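Uncharacterized protein (Bacteroides ovatus, PDB 4ID2) is of unknown function, a DUF4738-family protein with a beta-barrel-like fold whose copies come together as four chains in the assembly. Local coordinates at residues 33-38 / 46-51; 69-74 / 105-110; 73-78 / 87-92; 109-114 / 121-126; 137-142 / 149-154. One frame throughout, in Å; residues are numbered along the deposited sequence.

Contact 1 of 5, residues 33-38 / 46-51; sequences KSETDF and HSLVSR
His-46 lays one face of its imidazole under the carboxylate of Asp-37, with Asp-37 OD1 3.1 Å above the ring plane and over its centre, the two planes 39° apart. With its CG anti to the carbonyl carbon (chi1 -67°), Asp-37 holds OD1 over the ring instead of in line with a ring N-H. A water joins the pair at the rim, giving a proton to Asp-37 OD2 and weakly accepting one from His-46 NE2. Replacing Asp-37 by an alanine removes the carboxylate, and would probably leave that ring face and the bridging water without this partner. These are the facing strands of the antiparallel hairpin 33-40/43-53, and Ser-34 to Phe-38 also pair with a strand of the second subunit, carrying the sheet across the interface. Lys-33 runs extended along the Ser-50 and Leu-48 side, then bends at its end (chi4 86°); NZ comes 3.9 Å from Leu-48 CD1 and makes a weak hydrogen bond to Ser-50 OG. Ser-47, on the face with Thr-36, sets CB 4.0 Å from Phe-38 CE2, in plane at the ring edge. Its OG bonds Tyr-123 OH and a water, 2.7 Å from Ser-47 OG, that weakly reaches Thr-36 OG1.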
# COMPACT_ATOMS: atom_id res chain seq x y z
N LYS A 33 14.44 14.75 -18.15
CA LYS A 33 15.72 15.16 -17.57
C LYS A 33 15.48 16.17 -16.44
O LYS A 33 14.56 16.98 -16.55
CB LYS A 33 16.57 15.77 -18.68
CG LYS A 33 18.00 16.15 -18.33
CD LYS A 33 18.70 16.63 -19.61
CE LYS A 33 20.04 17.29 -19.38
NZ LYS A 33 21.16 16.31 -19.33
N SER A 34 16.28 16.12 -15.37
CA SER A 34 16.17 17.11 -14.29
C SER A 34 17.46 17.17 -13.48
O SER A 34 18.19 16.19 -13.39
CB SER A 34 14.99 16.83 -13.37
OG SER A 34 15.09 15.58 -12.72
N GLU A 35 17.75 18.36 -12.96
CA GLU A 35 18.94 18.68 -12.17
C GLU A 35 18.46 19.15 -10.80
O GLU A 35 17.62 20.04 -10.75
CB GLU A 35 19.78 19.76 -12.92
CG GLU A 35 20.79 20.55 -12.09
CD GLU A 35 22.04 19.85 -11.62
OE1 GLU A 35 22.12 18.61 -11.72
OE2 GLU A 35 22.96 20.56 -11.13
N THR A 36 18.96 18.55 -9.71
CA THR A 36 18.56 18.90 -8.35
C THR A 36 19.76 19.28 -7.50
O THR A 36 20.75 18.55 -7.48
CB THR A 36 17.80 17.74 -7.69
OG1 THR A 36 16.76 17.32 -8.56
CG2 THR A 36 17.19 18.12 -6.35
N ASP A 37 19.65 20.41 -6.79
CA ASP A 37 20.68 20.90 -5.89
C ASP A 37 20.15 20.79 -4.46
O ASP A 37 19.03 21.23 -4.18
CB ASP A 37 21.06 22.35 -6.22
CG ASP A 37 21.77 22.54 -7.54
OD1 ASP A 37 22.22 21.53 -8.13
OD2 ASP A 37 21.87 23.70 -8.00
N PHE A 38 20.95 20.19 -3.57
CA PHE A 38 20.58 20.02 -2.17
C PHE A 38 21.82 19.90 -1.30
O PHE A 38 22.93 19.72 -1.82
CB PHE A 38 19.69 18.78 -2.01
CG PHE A 38 20.36 17.50 -2.41
CD1 PHE A 38 21.10 16.76 -1.50
CD2 PHE A 38 20.28 17.03 -3.72
CE1 PHE A 38 21.74 15.59 -1.88
CE2 PHE A 38 20.93 15.87 -4.10
CZ PHE A 38 21.65 15.15 -3.18
N HIS A 46 25.03 18.23 -6.36
CA HIS A 46 24.33 18.46 -7.63
C HIS A 46 23.95 17.10 -8.17
O HIS A 46 24.81 16.23 -8.24
CB HIS A 46 25.22 19.22 -8.64
CG HIS A 46 25.30 20.70 -8.41
ND1 HIS A 46 25.55 21.22 -7.15
CD2 HIS A 46 25.25 21.71 -9.30
CE1 HIS A 46 25.59 22.54 -7.31
NE2 HIS A 46 25.40 22.88 -8.58
N SER A 47 22.67 16.88 -8.49
CA SER A 47 22.21 15.58 -8.98
C SER A 47 21.55 15.73 -10.33
O SER A 47 20.52 16.39 -10.42
CB SER A 47 21.22 14.98 -7.98
OG SER A 47 20.70 13.75 -8.44
N LEU A 48 22.13 15.14 -11.37
CA LEU A 48 21.56 15.18 -12.72
C LEU A 48 21.02 13.80 -13.04
O LEU A 48 21.76 12.82 -12.89
CB LEU A 48 22.63 15.62 -13.74
CG LEU A 48 22.17 15.66 -15.21
CD1 LEU A 48 21.16 16.77 -15.45
CD2 LEU A 48 23.37 15.83 -16.15
N VAL A 49 19.74 13.72 -13.45
CA VAL A 49 19.11 12.46 -13.83
C VAL A 49 18.59 12.59 -15.26
O VAL A 49 17.95 13.58 -15.57
CB VAL A 49 18.00 12.03 -12.85
CG1 VAL A 49 17.44 10.67 -13.26
CG2 VAL A 49 18.52 11.95 -11.43
N SER A 50 18.91 11.61 -16.13
CA SER A 50 18.50 11.64 -17.53
C SER A 50 17.91 10.32 -17.95
O SER A 50 18.62 9.32 -17.94
CB SER A 50 19.70 11.94 -18.43
OG SER A 50 20.30 13.18 -18.11
N ARG A 51 16.62 10.31 -18.33
CA ARG A 51 15.96 9.11 -18.83
C ARG A 51 15.93 9.17 -20.34
O ARG A 51 15.57 10.19 -20.91
CB ARG A 51 14.54 8.99 -18.29
CG ARG A 51 13.89 7.64 -18.58
CD ARG A 51 12.43 7.68 -18.18
NE ARG A 51 11.65 8.44 -19.16
CZ ARG A 51 10.45 8.96 -18.95
NH1 ARG A 51 9.84 9.64 -19.91
NH2 ARG A 51 9.83 8.79 -17.78
O HOH W 1 18.22 14.37 -9.37
O HOH W 2 23.61 24.35 -10.11

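Contact 2 of 5, residues 69-74 / 105-110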
# COMPACT_ATOMS: atom_id res chain seq x y z
N VAL A 69 9.57 0.06 -25.99
CA VAL A 69 11.02 0.01 -25.76
C VAL A 69 11.25 0.48 -24.31
O VAL A 69 10.61 1.44 -23.85
CB VAL A 69 11.85 0.81 -26.80
CG1 VAL A 69 11.78 2.30 -26.56
CG2 VAL A 69 13.30 0.36 -26.80
N ASP A 70 12.13 -0.22 -23.58
CA ASP A 70 12.43 0.10 -22.19
C ASP A 70 13.42 1.28 -22.11
O ASP A 70 14.03 1.65 -23.12
CB ASP A 70 12.97 -1.14 -21.47
CG ASP A 70 12.85 -1.14 -19.96
OD1 ASP A 70 12.44 -0.09 -19.39
OD2 ASP A 70 13.19 -2.16 -19.35
N ASN A 71 13.59 1.86 -20.91
CA ASN A 71 14.47 3.00 -20.71
C ASN A 71 15.67 2.70 -19.83
O ASN A 71 15.65 1.77 -19.03
CB ASN A 71 13.69 4.15 -20.04
CG ASN A 71 12.45 4.56 -20.79
OD1 ASN A 71 12.52 5.18 -21.85
ND2 ASN A 71 11.28 4.21 -20.26
N LYS A 72 16.69 3.56 -19.96
CA LYS A 72 17.86 3.60 -19.08
C LYS A 72 17.82 4.95 -18.39
O LYS A 72 17.30 5.90 -18.97
CB LYS A 72 19.19 3.38 -19.84
CG LYS A 72 19.59 4.49 -20.81
CD LYS A 72 20.90 4.14 -21.53
CE LYS A 72 21.31 5.22 -22.49
NZ LYS A 72 22.62 4.92 -23.12
N ILE A 73 18.33 5.04 -17.15
CA ILE A 73 18.37 6.30 -16.43
C ILE A 73 19.78 6.54 -15.95
O ILE A 73 20.27 5.77 -15.13
CB ILE A 73 17.33 6.36 -15.27
CG1 ILE A 73 15.90 6.40 -15.84
CG2 ILE A 73 17.58 7.60 -14.41
CD1 ILE A 73 14.79 6.42 -14.86
N VAL A 74 20.44 7.61 -16.43
CA VAL A 74 21.78 7.95 -15.97
C VAL A 74 21.63 8.89 -14.78
O VAL A 74 21.03 9.95 -14.93
CB VAL A 74 22.65 8.58 -17.09
CG1 VAL A 74 24.02 9.00 -16.55
CG2 VAL A 74 22.81 7.62 -18.27
N LYS A 105 7.60 -7.68 -17.35
CA LYS A 105 6.43 -6.99 -17.92
C LYS A 105 6.41 -5.46 -17.67
O LYS A 105 5.48 -4.81 -18.14
CB LYS A 105 5.13 -7.60 -17.36
CG LYS A 105 4.92 -9.08 -17.67
CD LYS A 105 3.68 -9.60 -16.94
CE LYS A 105 3.46 -11.08 -17.14
NZ LYS A 105 2.23 -11.55 -16.44
N SER A 106 7.39 -4.88 -16.94
CA SER A 106 7.41 -3.44 -16.60
C SER A 106 8.52 -2.66 -17.32
O SER A 106 9.43 -3.28 -17.87
CB SER A 106 7.58 -3.27 -15.09
OG SER A 106 8.92 -3.47 -14.67
N ILE A 107 8.47 -1.31 -17.27
CA ILE A 107 9.52 -0.46 -17.86
C ILE A 107 10.02 0.55 -16.82
O ILE A 107 9.22 1.07 -16.04
CB ILE A 107 9.06 0.26 -19.16
CG1 ILE A 107 7.80 1.11 -18.96
CG2 ILE A 107 8.86 -0.75 -20.29
CD1 ILE A 107 7.48 2.02 -20.13
N LEU A 108 11.34 0.85 -16.82
CA LEU A 108 11.91 1.82 -15.89
C LEU A 108 11.32 3.19 -16.22
O LEU A 108 11.46 3.66 -17.34
CB LEU A 108 13.46 1.85 -15.97
CG LEU A 108 14.16 2.80 -14.99
CD1 LEU A 108 13.86 2.43 -13.54
CD2 LEU A 108 15.66 2.81 -15.21
N GLU A 109 10.60 3.78 -15.27
CA GLU A 109 9.89 5.03 -15.47
C GLU A 109 10.67 6.23 -14.99
O GLU A 109 10.63 7.26 -15.66
CB GLU A 109 8.54 4.99 -14.73
CG GLU A 109 7.59 6.13 -15.09
CD GLU A 109 6.31 6.20 -14.28
OE1 GLU A 109 6.32 5.83 -13.09
OE2 GLU A 109 5.29 6.69 -14.83
N GLY A 110 11.23 6.16 -13.80
CA GLY A 110 11.90 7.32 -13.24
C GLY A 110 12.69 7.07 -11.98
O GLY A 110 12.46 6.09 -11.27
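Ile-73 reaches across to Leu-108 and Gly-110 with the whole length of its longer branch. CB already lies 3.9 Å from Leu-108 CD2; CG1, placed anti to the carbonyl carbon (chi1 -69°), approaches the same methyl at 3.7 Å as the two side chains cross obliquely. Beyond it CD1 touches Leu-108 CG and ends 3.4 Å from Gly-110 CA, resting on the main chain there. Strands 71-74 and 107-110 belong to different sheets of this barrel-like fold and share no beta bridge; their directions differ by 39°, and polar side chains tie them where main-chain pairing is absent. Asp-70 OD1 takes two N-H groups: Leu-108 N at 2.9 Å on its syn lone pair, and Asn-71 N from above the carboxylate plane. Asn-71 ND2 in turn gives a hydrogen bond of 3.0 Å to Leu-108 O, nearly on the line of that carbonyl, so both polar main-chain atoms of Leu-108 are engaged by side chains of 69-74. A leucine replacing Asp-70 would probably strand the buried Leu-108 N without its acceptor and deprive Lys-91 of a weak ionic partner. Lys-91 NZ also bonds Ser-106 O, and Ile-107 CB lies 3.4 Å from Asp-70 OD1.

Contact 3 of 5, residues 73-78 / 87-92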
# COMPACT_ATOMS: atom_id res chain seq x y z
N ILE A 73 18.33 5.04 -17.15
CA ILE A 73 18.37 6.30 -16.43
C ILE A 73 19.78 6.54 -15.95
O ILE A 73 20.27 5.77 -15.13
CB ILE A 73 17.33 6.36 -15.27
CG1 ILE A 73 15.90 6.40 -15.84
CG2 ILE A 73 17.58 7.60 -14.41
CD1 ILE A 73 14.79 6.42 -14.86
N VAL A 74 20.44 7.61 -16.43
CA VAL A 74 21.78 7.95 -15.97
C VAL A 74 21.63 8.89 -14.78
O VAL A 74 21.03 9.95 -14.93
CB VAL A 74 22.65 8.58 -17.09
CG1 VAL A 74 24.02 9.00 -16.55
CG2 VAL A 74 22.81 7.62 -18.27
N LEU A 75 22.15 8.50 -13.61
CA LEU A 75 22.14 9.32 -12.40
C LEU A 75 23.57 9.77 -12.15
O LEU A 75 24.42 8.93 -11.89
CB LEU A 75 21.55 8.53 -11.21
CG LEU A 75 21.81 9.04 -9.77
CD1 LEU A 75 21.46 10.50 -9.60
CD2 LEU A 75 20.98 8.26 -8.75
N HIS A 76 23.85 11.08 -12.31
CA HIS A 76 25.18 11.66 -12.06
C HIS A 76 25.11 12.56 -10.82
O HIS A 76 24.58 13.67 -10.88
CB HIS A 76 25.69 12.44 -13.28
CG HIS A 76 27.16 12.74 -13.24
ND1 HIS A 76 27.81 13.33 -14.30
CD2 HIS A 76 28.08 12.48 -12.27
CE1 HIS A 76 29.08 13.43 -13.96
NE2 HIS A 76 29.30 12.92 -12.75
N LEU A 77 25.63 12.06 -9.70
CA LEU A 77 25.66 12.78 -8.42
C LEU A 77 27.05 13.33 -8.18
O LEU A 77 28.01 12.56 -8.20
CB LEU A 77 25.26 11.82 -7.29
CG LEU A 77 25.21 12.41 -5.88
CD1 LEU A 77 24.22 13.56 -5.80
CD2 LEU A 77 24.88 11.33 -4.85
N THR A 78 27.18 14.65 -7.92
CA THR A 78 28.48 15.27 -7.67
C THR A 78 28.44 16.11 -6.40
O THR A 78 27.38 16.56 -5.99
CB THR A 78 28.92 16.14 -8.86
OG1 THR A 78 28.01 17.21 -9.03
CG2 THR A 78 28.99 15.35 -10.16
N LYS A 87 26.12 6.35 -12.43
CA LYS A 87 25.63 5.03 -12.83
C LYS A 87 24.52 5.09 -13.87
O LYS A 87 23.64 5.93 -13.77
CB LYS A 87 25.07 4.30 -11.60
CG LYS A 87 24.63 2.86 -11.88
CD LYS A 87 24.55 2.05 -10.61
CE LYS A 87 23.97 0.68 -10.86
NZ LYS A 87 24.86 -0.17 -11.70
N THR A 88 24.54 4.14 -14.83
CA THR A 88 23.47 3.95 -15.78
C THR A 88 22.54 2.93 -15.15
O THR A 88 22.96 1.81 -14.87
CB THR A 88 23.99 3.51 -17.15
OG1 THR A 88 24.85 4.53 -17.66
CG2 THR A 88 22.86 3.24 -18.14
N PHE A 89 21.30 3.33 -14.87
CA PHE A 89 20.31 2.45 -14.26
C PHE A 89 19.36 1.85 -15.28
O PHE A 89 18.99 2.51 -16.25
CB PHE A 89 19.45 3.20 -13.21
CG PHE A 89 20.10 3.34 -11.86
CD1 PHE A 89 20.01 2.33 -10.92
CD2 PHE A 89 20.79 4.49 -11.51
CE1 PHE A 89 20.61 2.46 -9.67
CE2 PHE A 89 21.37 4.62 -10.25
CZ PHE A 89 21.27 3.61 -9.34
N THR A 90 18.93 0.62 -15.03
CA THR A 90 17.88 -0.08 -15.79
C THR A 90 17.01 -0.79 -14.77
O THR A 90 17.42 -0.95 -13.62
CB THR A 90 18.47 -1.05 -16.84
OG1 THR A 90 19.08 -2.16 -16.19
CG2 THR A 90 19.45 -0.39 -17.77
N LYS A 91 15.82 -1.27 -15.17
CA LYS A 91 14.95 -2.01 -14.26
C LYS A 91 15.66 -3.26 -13.68
O LYS A 91 15.34 -3.68 -12.56
CB LYS A 91 13.63 -2.40 -14.95
CG LYS A 91 13.77 -3.40 -16.09
CD LYS A 91 12.44 -3.73 -16.71
CE LYS A 91 12.59 -4.82 -17.74
NZ LYS A 91 11.47 -4.81 -18.71
N ASN A 92 16.67 -3.81 -14.39
CA ASN A 92 17.42 -4.99 -13.95
C ASN A 92 18.27 -4.71 -12.70
O ASN A 92 18.57 -5.66 -11.98
CB ASN A 92 18.28 -5.54 -15.09
CG ASN A 92 17.49 -5.75 -16.36
OD1 ASN A 92 17.66 -5.04 -17.34
ND2 ASN A 92 16.51 -6.65 -16.31
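Phe-89 and Ile-73 exchange two main-chain hydrogen bonds, Ile-73 N to Phe-89 O at 2.8 Å and Phe-89 N to Ile-73 O at 2.7 Å. Leu-75 and Lys-87 form the next such pair, and Leu-75 N meets Lys-87 O with a nearly straight bond, 169° at the hydrogen. Between them Val-74 faces Thr-88 in a non-hydrogen-bonded pair, where Val-74 CA makes a C-H...O contact to Lys-87 O. Apolar contacts carry the face of Ile-73, Leu-75 and Phe-89. Leu-75 runs alongside Phe-89, with Leu-75 CD2 4.0 Å from Phe-89 CE2. The phenyl ring, its CG anti to the carbonyl carbon (chi1 -81°), turns an edge to Ile-73 O, while Lys-87 of the same strand lays CD 3.8 Å above one face of the Phe-89 ring, offset toward the rim. On the other side of the sheet the contact is thin: Val-74 CG2 touches Thr-88 OG1 at 3.8 Å. The hairpin 67-79/82-89 is part of the mixed sheet; on its other edge strand 67-79 bonds strand 43-53 through Val-74 and His-76, while Ile-73 and Phe-89 pack on Ile-111 of strand 107-116.

Contact 4 of 5, residues 109-114 / 121-126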
# COMPACT_ATOMS: atom_id res chain seq x y z
N GLU A 109 10.60 3.78 -15.27
CA GLU A 109 9.89 5.03 -15.47
C GLU A 109 10.67 6.23 -14.99
O GLU A 109 10.63 7.26 -15.66
CB GLU A 109 8.54 4.99 -14.73
CG GLU A 109 7.59 6.13 -15.09
CD GLU A 109 6.31 6.20 -14.28
OE1 GLU A 109 6.32 5.83 -13.09
OE2 GLU A 109 5.29 6.69 -14.83
N GLY A 110 11.23 6.16 -13.80
CA GLY A 110 11.90 7.32 -13.24
C GLY A 110 12.69 7.07 -11.98
O GLY A 110 12.46 6.09 -11.27
N ILE A 111 13.67 7.95 -11.73
CA ILE A 111 14.51 7.99 -10.53
C ILE A 111 14.54 9.46 -10.14
O ILE A 111 14.90 10.30 -10.97
CB ILE A 111 15.92 7.35 -10.73
CG1 ILE A 111 15.79 5.81 -10.96
CG2 ILE A 111 16.80 7.63 -9.52
CD1 ILE A 111 17.05 5.08 -11.47
N VAL A 112 14.08 9.77 -8.93
CA VAL A 112 13.82 11.13 -8.45
C VAL A 112 14.46 11.40 -7.10
O VAL A 112 14.16 10.66 -6.17
CB VAL A 112 12.25 11.20 -8.33
CG1 VAL A 112 11.79 12.40 -7.51
CG2 VAL A 112 11.59 11.17 -9.71
N TYR A 113 15.21 12.52 -6.92
CA TYR A 113 15.71 12.89 -5.60
C TYR A 113 14.51 12.99 -4.66
O TYR A 113 13.53 13.66 -5.01
CB TYR A 113 16.48 14.23 -5.63
CG TYR A 113 16.79 14.77 -4.25
CD1 TYR A 113 17.82 14.25 -3.49
CD2 TYR A 113 15.98 15.74 -3.66
CE1 TYR A 113 18.08 14.70 -2.20
CE2 TYR A 113 16.22 16.20 -2.37
CZ TYR A 113 17.27 15.68 -1.64
OH TYR A 113 17.56 16.11 -0.37
N ASP A 114 14.55 12.31 -3.52
CA ASP A 114 13.45 12.31 -2.57
C ASP A 114 13.84 13.08 -1.31
O ASP A 114 13.23 14.10 -1.02
CB ASP A 114 13.03 10.87 -2.22
CG ASP A 114 11.80 10.82 -1.33
OD1 ASP A 114 10.71 11.17 -1.80
OD2 ASP A 114 11.95 10.45 -0.15
N ILE A 121 21.58 9.68 0.91
CA ILE A 121 20.74 10.43 -0.02
C ILE A 121 19.75 9.44 -0.61
O ILE A 121 20.19 8.49 -1.25
CB ILE A 121 21.62 11.11 -1.10
CG1 ILE A 121 22.66 12.05 -0.45
CG2 ILE A 121 20.76 11.86 -2.13
CD1 ILE A 121 23.82 12.36 -1.30
N VAL A 122 18.44 9.64 -0.41
CA VAL A 122 17.42 8.72 -0.88
C VAL A 122 16.76 9.23 -2.15
O VAL A 122 16.35 10.39 -2.22
CB VAL A 122 16.36 8.46 0.22
CG1 VAL A 122 15.28 7.49 -0.28
CG2 VAL A 122 17.02 7.93 1.48
N TYR A 123 16.64 8.34 -3.15
CA TYR A 123 15.97 8.61 -4.42
C TYR A 123 14.74 7.74 -4.52
O TYR A 123 14.80 6.57 -4.17
CB TYR A 123 16.87 8.30 -5.62
CG TYR A 123 17.97 9.31 -5.83
CD1 TYR A 123 19.12 9.31 -5.05
CD2 TYR A 123 17.88 10.26 -6.84
CE1 TYR A 123 20.12 10.27 -5.22
CE2 TYR A 123 18.87 11.22 -7.03
CZ TYR A 123 20.00 11.20 -6.23
OH TYR A 123 20.99 12.14 -6.41
N ALA A 124 13.63 8.30 -5.00
CA ALA A 124 12.43 7.51 -5.24
C ALA A 124 12.58 6.96 -6.63
O ALA A 124 13.00 7.70 -7.52
CB ALA A 124 11.18 8.38 -5.12
N ALA A 125 12.34 5.66 -6.81
CA ALA A 125 12.47 5.01 -8.11
C ALA A 125 11.18 4.29 -8.44
O ALA A 125 10.47 3.85 -7.54
CB ALA A 125 13.63 4.03 -8.09
N SER A 126 10.86 4.18 -9.73
CA SER A 126 9.65 3.48 -10.12
C SER A 126 9.78 2.77 -11.47
O SER A 126 10.43 3.28 -12.38
CB SER A 126 8.46 4.44 -10.18
OG SER A 126 8.72 5.54 -11.04
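A classic beta bulge in the antiparallel hairpin 107-116/121-128 sets two residues, Glu-109 and Gly-110, against the single Ser-126. Among the hydrogen bonds, Ser-126 O receives Glu-109 N at 2.9 Å and, weakly, Gly-110 N at 3.3 Å, so one carbonyl serves two successive amides. Past the bulge regular pairing resumes: Val-112 and Ala-124 exchange two bonds, with Val-112 N meeting Ala-124 O at 2.7 Å, and Asp-114 N reaches Val-122 O. The apolar contacts gather on the inner face, where Ile-111 sets CG1 4.0 Å from Ala-125 CB and sends CG2 across Tyr-123 at about a right angle, 3.9 Å from Tyr-123 CD2. Here the hairpin meets the other sheet, Ile-111 packing on Ile-73 and Tyr-123 on Leu-75 and Leu-77. The Tyr-123 ring, swung out with CG anti to the carbonyl carbon (chi1 -74°), lies obliquely against the Val-112/Tyr-113 peptide, and its hydroxyl bonds Ser-47 OG. The Tyr-113 ring stacks on Phe-38 of its own chain, and the residue packs on Ser-34 of the second subunit. Even so, its ring keeps an in-plane edge contact in this hairpin, Ile-121 CG2 standing 3.9 Å from Tyr-113 CE1.

Contact 5 of 5, residues 137-142 / 149-154; sequences PLSITI and SIQKVD
Ile-140 and Ile-150 project together from one face of the strand pair. Both place CG1 anti to the carbonyl carbon, but Ile-150 then folds at its second torsion (chi2 -56°) and brings CD1 back to 3.7 Å from Ile-140 CG1 and 4.0 Å from Ile-140 CG2. Leu-138 shares this face, its CD2 resting 4.2 Å from Lys-152 CA; Leu-138 and Ile-150 both pack on Phe-94 of a neighbouring loop. The opposite face is polar. Ser-139 OG occupies the position between its backbone N and carbonyl carbon (chi1 56°), from which it makes a weak hydrogen bond to Gln-151 O. Gln-151 bends at chi2, so that the end of the side chain comes near Ser-139 and Thr-141, crossing the latter at about a right angle. Thr-141 CB also packs against Ser-149 OG, 3.6 Å away. The backbone here is the antiparallel hairpin 134-142/148-158, whose second strand is one of the two edge strands of the four-stranded sheet within the chain. Ser-139 with Gln-151 and Thr-141 with Ser-149 are its hydrogen-bonded pairs, the straightest bond being Thr-141 N to Ser-149 O at 171°. Toward Pro-137 the pairing slackens to a weak bond from Val-153 N to Pro-137 O, and a water bridges Pro-137 O and Val-153 O, donating to each. Val-153 CG2 meets Pro-137 CB at 3.9 Å, the side chains crossing at about a right angle. Both residues also pack on Glu-157 of the third subunit, and Asp-154 pairs with a strand of that chain.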
# COMPACT_ATOMS: atom_id res chain seq x y z
N PRO A 137 6.57 1.29 -6.47
CA PRO A 137 7.54 2.19 -5.82
C PRO A 137 8.76 1.43 -5.31
O PRO A 137 8.63 0.35 -4.73
CB PRO A 137 6.73 2.80 -4.67
CG PRO A 137 5.71 1.77 -4.35
CD PRO A 137 5.40 1.04 -5.60
N LEU A 138 9.96 1.97 -5.58
CA LEU A 138 11.25 1.41 -5.16
C LEU A 138 12.12 2.56 -4.64
O LEU A 138 11.72 3.72 -4.81
CB LEU A 138 11.94 0.70 -6.35
CG LEU A 138 11.12 -0.38 -7.08
CD1 LEU A 138 11.46 -0.44 -8.56
CD2 LEU A 138 11.30 -1.73 -6.43
N SER A 139 13.29 2.28 -4.05
CA SER A 139 14.16 3.37 -3.59
C SER A 139 15.64 3.03 -3.73
O SER A 139 16.02 1.87 -3.70
CB SER A 139 13.85 3.73 -2.14
OG SER A 139 13.96 2.60 -1.31
N ILE A 140 16.47 4.08 -3.96
CA ILE A 140 17.93 4.00 -4.09
C ILE A 140 18.52 4.88 -3.01
O ILE A 140 18.17 6.06 -2.97
CB ILE A 140 18.43 4.46 -5.50
CG1 ILE A 140 17.72 3.74 -6.66
CG2 ILE A 140 19.95 4.34 -5.63
CD1 ILE A 140 17.61 4.62 -7.87
N THR A 141 19.39 4.34 -2.15
CA THR A 141 20.03 5.14 -1.10
C THR A 141 21.51 5.22 -1.43
O THR A 141 22.13 4.17 -1.63
CB THR A 141 19.75 4.54 0.28
OG1 THR A 141 18.34 4.43 0.45
CG2 THR A 141 20.34 5.39 1.42
N ILE A 142 22.08 6.44 -1.51
CA ILE A 142 23.50 6.63 -1.82
C ILE A 142 24.16 7.33 -0.64
O ILE A 142 23.68 8.38 -0.21
CB ILE A 142 23.68 7.43 -3.13
CG1 ILE A 142 23.06 6.68 -4.32
CG2 ILE A 142 25.18 7.69 -3.39
CD1 ILE A 142 22.70 7.55 -5.50
N SER A 149 22.66 1.40 -2.25
CA SER A 149 21.80 0.26 -1.88
C SER A 149 20.40 0.45 -2.47
O SER A 149 19.96 1.57 -2.66
CB SER A 149 21.73 0.09 -0.37
OG SER A 149 21.26 1.26 0.29
N ILE A 150 19.73 -0.67 -2.79
CA ILE A 150 18.40 -0.72 -3.39
C ILE A 150 17.42 -1.34 -2.42
O ILE A 150 17.74 -2.33 -1.79
CB ILE A 150 18.43 -1.56 -4.71
CG1 ILE A 150 19.44 -1.02 -5.73
CG2 ILE A 150 17.04 -1.67 -5.33
CD1 ILE A 150 19.28 0.40 -6.11
N GLN A 151 16.18 -0.79 -2.35
CA GLN A 151 15.13 -1.33 -1.48
C GLN A 151 13.77 -1.28 -2.17
O GLN A 151 13.52 -0.41 -3.01
CB GLN A 151 15.02 -0.55 -0.15
CG GLN A 151 16.32 -0.31 0.64
CD GLN A 151 17.22 0.80 0.12
OE1 GLN A 151 18.43 0.61 -0.00
NE2 GLN A 151 16.69 2.00 -0.10
N LYS A 152 12.89 -2.19 -1.77
CA LYS A 152 11.51 -2.22 -2.22
C LYS A 152 10.69 -1.49 -1.19
O LYS A 152 10.96 -1.62 -0.00
CB LYS A 152 11.02 -3.67 -2.38
CG LYS A 152 9.68 -3.82 -3.09
CD LYS A 152 9.21 -5.27 -3.08
CE LYS A 152 8.40 -5.66 -4.29
NZ LYS A 152 8.24 -7.13 -4.39
N VAL A 153 9.71 -0.70 -1.63
CA VAL A 153 8.84 0.04 -0.71
C VAL A 153 7.80 -0.94 -0.18
O VAL A 153 7.08 -1.53 -0.98
CB VAL A 153 8.22 1.26 -1.41
CG1 VAL A 153 7.17 1.94 -0.53
CG2 VAL A 153 9.30 2.25 -1.84
N ASP A 154 7.77 -1.16 1.15
CA ASP A 154 6.84 -2.08 1.81
C ASP A 154 5.71 -1.31 2.43
O ASP A 154 5.73 -0.07 2.41
CB ASP A 154 7.57 -2.92 2.87
CG ASP A 154 8.64 -3.84 2.33
OD1 ASP A 154 8.52 -4.26 1.15
OD2 ASP A 154 9.57 -4.18 3.09
O HOH W 3 7.02 -1.97 -3.97

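How the contacts relate
Contacts 1 and 3 build the mixed sheet and contacts 4 and 5 the four-stranded one, while contact 2 bridges the two. Contacts 1 and 3 adjoin through strands 43-53 and 67-79, with Leu-48 O 2.8 Å from His-76 N; contacts 4 and 5, centres about 8 Å apart, adjoin likewise, Tyr-123 N lying 2.8 Å from Ile-140 O. Ile-73 belongs to contacts 2 and 3, Gly-110 to contacts 2 and 4. Across the sheets Phe-89 CB packs 3.5 Å from Ile-111 CD1, and Arg-51 NH2 of contact 1 reaches Glu-109 O at 2.7 Å. Contacts 1 and 5, centres about 18 Å apart, do not touch; each continues into another subunit through beta pairing.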